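Amidase (Bacillus anthracis, PDB 5EWQ) probably hydrolyses carboxylic amides to carboxylates and ammonia, as a member of the amidase family of hydrolases. Local coordinates at residues Q236-L241 with G264-T269; A149-Q154 with T251-L256. All coordinates share one frame; numbering follows the deposited sequence.

Contact 1 (Q236-L241 with G264-T269); sequences QSVVGL and GPMART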
loop_
_atom_site.group_PDB
_atom_site.type_symbol
_atom_site.label_atom_id
_atom_site.label_comp_id
_atom_site.label_asym_id
_atom_site.label_seq_id
_atom_site.Cartn_x
_atom_site.Cartn_y
_atom_site.Cartn_z
ATOM N N GLN A 236 5.179 -8.046 5.749
ATOM C CA GLN A 236 4.166 -9.071 5.525
ATOM C C GLN A 236 4.428 -9.841 4.233
ATOM O O GLN A 236 3.529 -10.483 3.689
ATOM C CB GLN A 236 2.772 -8.443 5.502
ATOM C CG GLN A 236 2.437 -7.664 6.766
ATOM C CD GLN A 236 1.001 -7.193 6.801
ATOM O OE1 GLN A 236 0.109 -7.850 6.268
ATOM N NE2 GLN A 236 0.767 -6.049 7.432
ATOM N N SER A 237 5.665 -9.756 3.752
ATOM C CA SER A 237 6.139 -10.541 2.613
ATOM C C SER A 237 5.288 -10.378 1.352
ATOM O O SER A 237 4.847 -11.365 0.766
ATOM C CB SER A 237 6.211 -12.022 2.995
ATOM O OG SER A 237 6.822 -12.788 1.972
ATOM N N VAL A 238 5.059 -9.134 0.943
ATOM C CA VAL A 238 4.352 -8.858 -0.305
ATOM C C VAL A 238 5.047 -7.742 -1.077
ATOM O O VAL A 238 5.942 -7.078 -0.554
ATOM C CB VAL A 238 2.876 -8.466 -0.064
ATOM C CG1 VAL A 238 2.073 -9.661 0.427
ATOM C CG2 VAL A 238 2.780 -7.309 0.913
ATOM N N VAL A 239 4.629 -7.541 -2.322
ATOM C CA VAL A 239 5.223 -6.519 -3.178
ATOM C C VAL A 239 4.513 -5.180 -3.012
ATOM O O VAL A 239 3.285 -5.114 -3.027
ATOM C CB VAL A 239 5.183 -6.940 -4.663
ATOM C CG1 VAL A 239 5.761 -5.845 -5.548
ATOM C CG2 VAL A 239 5.935 -8.247 -4.864
ATOM N N GLY A 240 5.293 -4.116 -2.848
ATOM C CA GLY A 240 4.747 -2.779 -2.710
ATOM C C GLY A 240 5.560 -1.748 -3.470
ATOM O O GLY A 240 6.789 -1.743 -3.403
ATOM N N LEU A 241 4.873 -0.871 -4.195
ATOM C CA LEU A 241 5.547 0.149 -4.993
ATOM C C LEU A 241 5.134 1.564 -4.609
ATOM O O LEU A 241 3.947 1.871 -4.522
ATOM C CB LEU A 241 5.268 -0.064 -6.484
ATOM C CG LEU A 241 5.752 1.064 -7.401
ATOM C CD1 LEU A 241 7.219 0.889 -7.769
ATOM C CD2 LEU A 241 4.890 1.180 -8.649
ATOM N N GLY A 264 0.338 3.964 -4.193
ATOM C CA GLY A 264 1.005 2.920 -4.949
ATOM C C GLY A 264 0.295 1.579 -4.912
ATOM O O GLY A 264 -0.570 1.353 -4.066
ATOM N N PRO A 265 0.663 0.678 -5.837
ATOM C CA PRO A 265 0.051 -0.649 -5.951
ATOM C C PRO A 265 0.716 -1.675 -5.038
ATOM O O PRO A 265 1.916 -1.584 -4.777
ATOM C CB PRO A 265 0.278 -0.999 -7.419
ATOM C CG PRO A 265 1.591 -0.352 -7.733
ATOM C CD PRO A 265 1.684 0.896 -6.876
HETATM N N MSE A 266 -0.062 -2.638 -4.555
HETATM C CA MSE A 266 0.468 -3.681 -3.684
HETATM C C MSE A 266 -0.098 -5.047 -4.061
HETATM O O MSE A 266 -1.303 -5.198 -4.259
HETATM C CB MSE A 266 0.160 -3.366 -2.217
HETATM C CG MSE A 266 0.689 -2.017 -1.745
HETATM SE SE MSE A 266 0.396 -1.677 0.148
HETATM C CE MSE A 266 1.626 -2.997 0.876
ATOM N N ALA A 267 0.782 -6.039 -4.161
ATOM C CA ALA A 267 0.379 -7.395 -4.519
ATOM C C ALA A 267 1.392 -8.418 -4.013
ATOM O O ALA A 267 2.376 -8.059 -3.367
ATOM C CB ALA A 267 0.209 -7.517 -6.023
ATOM N N ARG A 268 1.147 -9.690 -4.307
ATOM C CA ARG A 268 2.081 -10.746 -3.935
ATOM C C ARG A 268 3.207 -10.829 -4.955
ATOM O O ARG A 268 4.332 -11.208 -4.630
ATOM C CB ARG A 268 1.371 -12.097 -3.839
ATOM C CG ARG A 268 -0.082 -12.018 -3.423
ATOM C CD ARG A 268 -0.723 -13.397 -3.428
ATOM N NE ARG A 268 -2.163 -13.331 -3.205
ATOM C CZ ARG A 268 -3.064 -13.217 -4.176
ATOM N NH1 ARG A 268 -4.355 -13.162 -3.883
ATOM N NH2 ARG A 268 -2.671 -13.158 -5.442
ATOM N N THR A 269 2.887 -10.467 -6.192
ATOM C CA THR A 269 3.820 -10.596 -7.302
ATOM C C THR A 269 4.126 -9.239 -7.928
ATOM O O THR A 269 3.246 -8.384 -8.033
ATOM C CB THR A 269 3.263 -11.546 -8.380
ATOM O OG1 THR A 269 2.770 -12.737 -7.756
ATOM C CG2 THR A 269 4.336 -11.912 -9.395
#
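Val-239 and Ala-267 form a hydrogen-bonded antiparallel pair, and two backbone bonds link them. Val-239 N gives its hydrogen to Ala-267 O, and Ala-267 N reaches Val-239 O at 2.9 Å. Val-239 O also takes a CA-H contact from Met-266 CA at 3.2 Å. Further on, Leu-241 N binds Pro-265 O at 3.1 Å, with the donor nearly in line with the carbonyl bond.

The Val-239 side chain has CG1 anti to the backbone N (chi1 178°). That leaves CG2 beside the N, where it lies 3.4 Å from Arg-268 O and packs on the backbone just beyond the end of the second strand. CB of Val-239 rests against the Ala-267 carbonyl, which is also near CB of Val-238.

Gly-240 faces Met-266 as a non-hydrogen-bonded pair. Residue 266 is a selenomethionine. With no side chain on Gly-240, its CA packs directly by Met-266 CG at 4.2 Å. The selenium chain runs out from the sheet and then bends at its last torsion (chi3 69°). The bend turns CE toward the first strand, 4.5 Å from Val-238 CG2. Ser-208 and Ala-209 of helix 206-213 lie against the same side chain.

Leu-241 crosses the Pro-265 ring at a slant. Its CD2 meets Pro-265 CD at 3.7 Å, while its CB lies 3.9 Å from Pro-265 CG. Phe-277 of helix 270-280 touches both residues. Arg-268 heads away from the partner segment, and its NH1 makes a salt bridge with Asp-215 OD2.

Neighbouring antiparallel strands of the central mixed sheet thus meet here, with helix 206-213 over the Met-266 face and helix 270-280 by Leu-241 and Pro-265. This is the layered alpha/beta core characteristic of amidase signature enzymes.

Contact 2 (A149-Q154 with T251-L256); sequences ATIVKQ and TGIIPL
Ala-149 lies against Gly-252, and their CA atoms are 3.8 Å apart. The methyl CB of Ala-149 sits 3.3 Å from Gly-252 O and also close to Thr-251 O. Gly-252 has a positive phi (91°), a backbone shape that suits glycine. Lacking a side chain, it leaves room for Ala-149 to come this near. The backbone of Gln-126 bonds to both residues and ties the two segments together from a third part of the chain, just after strand 118-122.

Ala-149 is also the N-cap residue of helix 150-155. Its carbonyl O receives Lys-153 N at 2.8 Å, which closes the first helical turn.

Thr-150 begins the helix. Its N-H points out of the helix start, and Thr-251 O takes it at 3.2 Å. The bond is fairly straight at the hydrogen (160°), but the donor stands well off the carbonyl plane. A loop carbonyl therefore serves one of the first amides of the helix, where the helix dipole would probably favour a carbonyl. This is plain docking of a loop on a helix N-terminus. The loop belongs to the long connection between the adjacent antiparallel strands 239-242 and 263-267 of the amidase core.

The Thr-150 side chain crosses that of Thr-251 at about a right angle. CG2 of Thr-150 touches Thr-251 CB at 3.7 Å. The hydroxyls have other partners: Thr-150 OG1 bonds to Ser-249 OG, and Thr-251 OG1 to Asp-284.

Ile-151 places CG1 between its backbone N and carbonyl carbon (chi1 57°), and the extended remainder carries CD1 towards the loop. There it meets Ile-253 CD1 at 3.9 Å, the two chains again crossing nearly at a right angle. Beneath these isoleucines lies strand 219-223, with Val-221 against Ile-151 and Thr-223 against Ile-253.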
loop_
_atom_site.group_PDB
_atom_site.type_symbol
_atom_site.label_atom_id
_atom_site.label_comp_id
_atom_site.label_asym_id
_atom_site.label_seq_id
_atom_site.Cartn_x
_atom_site.Cartn_y
_atom_site.Cartn_z
ATOM N N ALA A 149 -12.213 8.516 -5.820
ATOM C CA ALA A 149 -10.854 8.969 -6.065
ATOM C C ALA A 149 -10.537 8.718 -7.533
ATOM O O ALA A 149 -11.077 7.789 -8.134
ATOM C CB ALA A 149 -9.867 8.252 -5.162
ATOM N N THR A 150 -9.674 9.545 -8.112
ATOM C CA THR A 150 -9.355 9.435 -9.532
ATOM C C THR A 150 -8.767 8.070 -9.871
ATOM O O THR A 150 -9.016 7.530 -10.947
ATOM C CB THR A 150 -8.377 10.534 -9.978
ATOM O OG1 THR A 150 -7.192 10.477 -9.175
ATOM C CG2 THR A 150 -9.020 11.901 -9.827
ATOM N N ILE A 151 -7.997 7.511 -8.943
ATOM C CA ILE A 151 -7.411 6.190 -9.140
ATOM C C ILE A 151 -8.491 5.112 -9.123
ATOM O O ILE A 151 -8.357 4.078 -9.775
ATOM C CB ILE A 151 -6.345 5.875 -8.072
ATOM C CG1 ILE A 151 -6.940 5.971 -6.666
ATOM C CG2 ILE A 151 -5.166 6.823 -8.207
ATOM C CD1 ILE A 151 -5.955 5.649 -5.562
ATOM N N VAL A 152 -9.567 5.361 -8.381
ATOM C CA VAL A 152 -10.697 4.441 -8.335
ATOM C C VAL A 152 -11.534 4.587 -9.601
ATOM O O VAL A 152 -12.003 3.599 -10.171
ATOM C CB VAL A 152 -11.580 4.689 -7.095
ATOM C CG1 VAL A 152 -12.823 3.813 -7.134
ATOM C CG2 VAL A 152 -10.786 4.439 -5.825
ATOM N N LYS A 153 -11.704 5.829 -10.043
ATOM C CA LYS A 153 -12.452 6.119 -11.258
ATOM C C LYS A 153 -11.755 5.524 -12.478
ATOM O O LYS A 153 -12.406 4.988 -13.375
ATOM C CB LYS A 153 -12.627 7.630 -11.430
ATOM C CG LYS A 153 -13.468 8.029 -12.633
ATOM C CD LYS A 153 -13.635 9.538 -12.712
ATOM N N GLN A 154 -10.429 5.611 -12.501
ATOM C CA GLN A 154 -9.646 5.063 -13.602
ATOM C C GLN A 154 -9.580 3.539 -13.538
ATOM O O GLN A 154 -9.415 2.874 -14.562
ATOM C CB GLN A 154 -8.233 5.651 -13.601
ATOM C CG GLN A 154 -8.169 7.125 -13.976
ATOM C CD GLN A 154 -6.758 7.681 -13.915
ATOM O OE1 GLN A 154 -5.808 6.962 -13.604
ATOM N NE2 GLN A 154 -6.616 8.968 -14.215
ATOM N N THR A 251 -5.852 12.885 -5.791
ATOM C CA THR A 251 -7.212 13.402 -5.689
ATOM C C THR A 251 -8.191 12.325 -5.230
ATOM O O THR A 251 -8.276 11.252 -5.828
ATOM C CB THR A 251 -7.696 13.979 -7.031
ATOM O OG1 THR A 251 -6.823 15.041 -7.438
ATOM C CG2 THR A 251 -9.112 14.516 -6.904
ATOM N N GLY A 252 -8.927 12.621 -4.163
ATOM C CA GLY A 252 -9.879 11.676 -3.610
ATOM C C GLY A 252 -9.253 10.809 -2.537
ATOM O O GLY A 252 -9.725 9.709 -2.255
ATOM N N ILE A 253 -8.172 11.303 -1.942
ATOM C CA ILE A 253 -7.489 10.587 -0.873
ATOM C C ILE A 253 -7.241 11.513 0.310
ATOM O O ILE A 253 -6.658 12.586 0.151
ATOM C CB ILE A 253 -6.143 9.996 -1.344
ATOM C CG1 ILE A 253 -6.347 9.085 -2.557
ATOM C CG2 ILE A 253 -5.468 9.235 -0.213
ATOM C CD1 ILE A 253 -5.061 8.522 -3.125
ATOM N N ILE A 254 -7.694 11.099 1.491
ATOM C CA ILE A 254 -7.473 11.872 2.709
ATOM C C ILE A 254 -5.978 12.036 2.957
ATOM O O ILE A 254 -5.274 11.061 3.226
ATOM C CB ILE A 254 -8.132 11.213 3.933
ATOM C CG1 ILE A 254 -9.647 11.136 3.742
ATOM C CG2 ILE A 254 -7.798 11.985 5.200
ATOM C CD1 ILE A 254 -10.379 10.536 4.921
ATOM N N PRO A 255 -5.489 13.281 2.865
ATOM C CA PRO A 255 -4.055 13.577 2.875
ATOM C C PRO A 255 -3.403 13.472 4.249
ATOM O O PRO A 255 -4.076 13.278 5.262
ATOM C CB PRO A 255 -4.003 15.021 2.374
ATOM C CG PRO A 255 -5.284 15.610 2.853
ATOM C CD PRO A 255 -6.303 14.505 2.759
ATOM N N LEU A 256 -2.081 13.596 4.257
ATOM C CA LEU A 256 -1.296 13.698 5.478
ATOM C C LEU A 256 -0.287 14.822 5.290
ATOM O O LEU A 256 -0.188 15.736 6.106
ATOM C CB LEU A 256 -0.594 12.375 5.792
ATOM C CG LEU A 256 0.515 12.397 6.848
ATOM C CD1 LEU A 256 0.001 12.959 8.159
ATOM C CD2 LEU A 256 1.087 11.003 7.054
#

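In the fold
The two contacts do not touch. Their centres are 19 Å apart and their nearest atoms about 7 Å. Contact 1 is the deeper, its centre about 7 Å from the centre of the chain, against about 13 Å for contact 2. The link is the chain itself: 251-256 belongs to the connection that leaves 236-241 and returns to 264-269. Strand 219-223 is shared. It bonds to the backbone of Gly-264 and Met-266, and its side chains touch Ile-151 and Ile-253. Gln-236 bonds to Thr-201 O and Thr-210 OG1, and weakly to Ser-206 O. The last lies in the serine- and glycine-rich region that in this family usually supplies the middle, cis-serine of the Ser-cisSer-Lys triad.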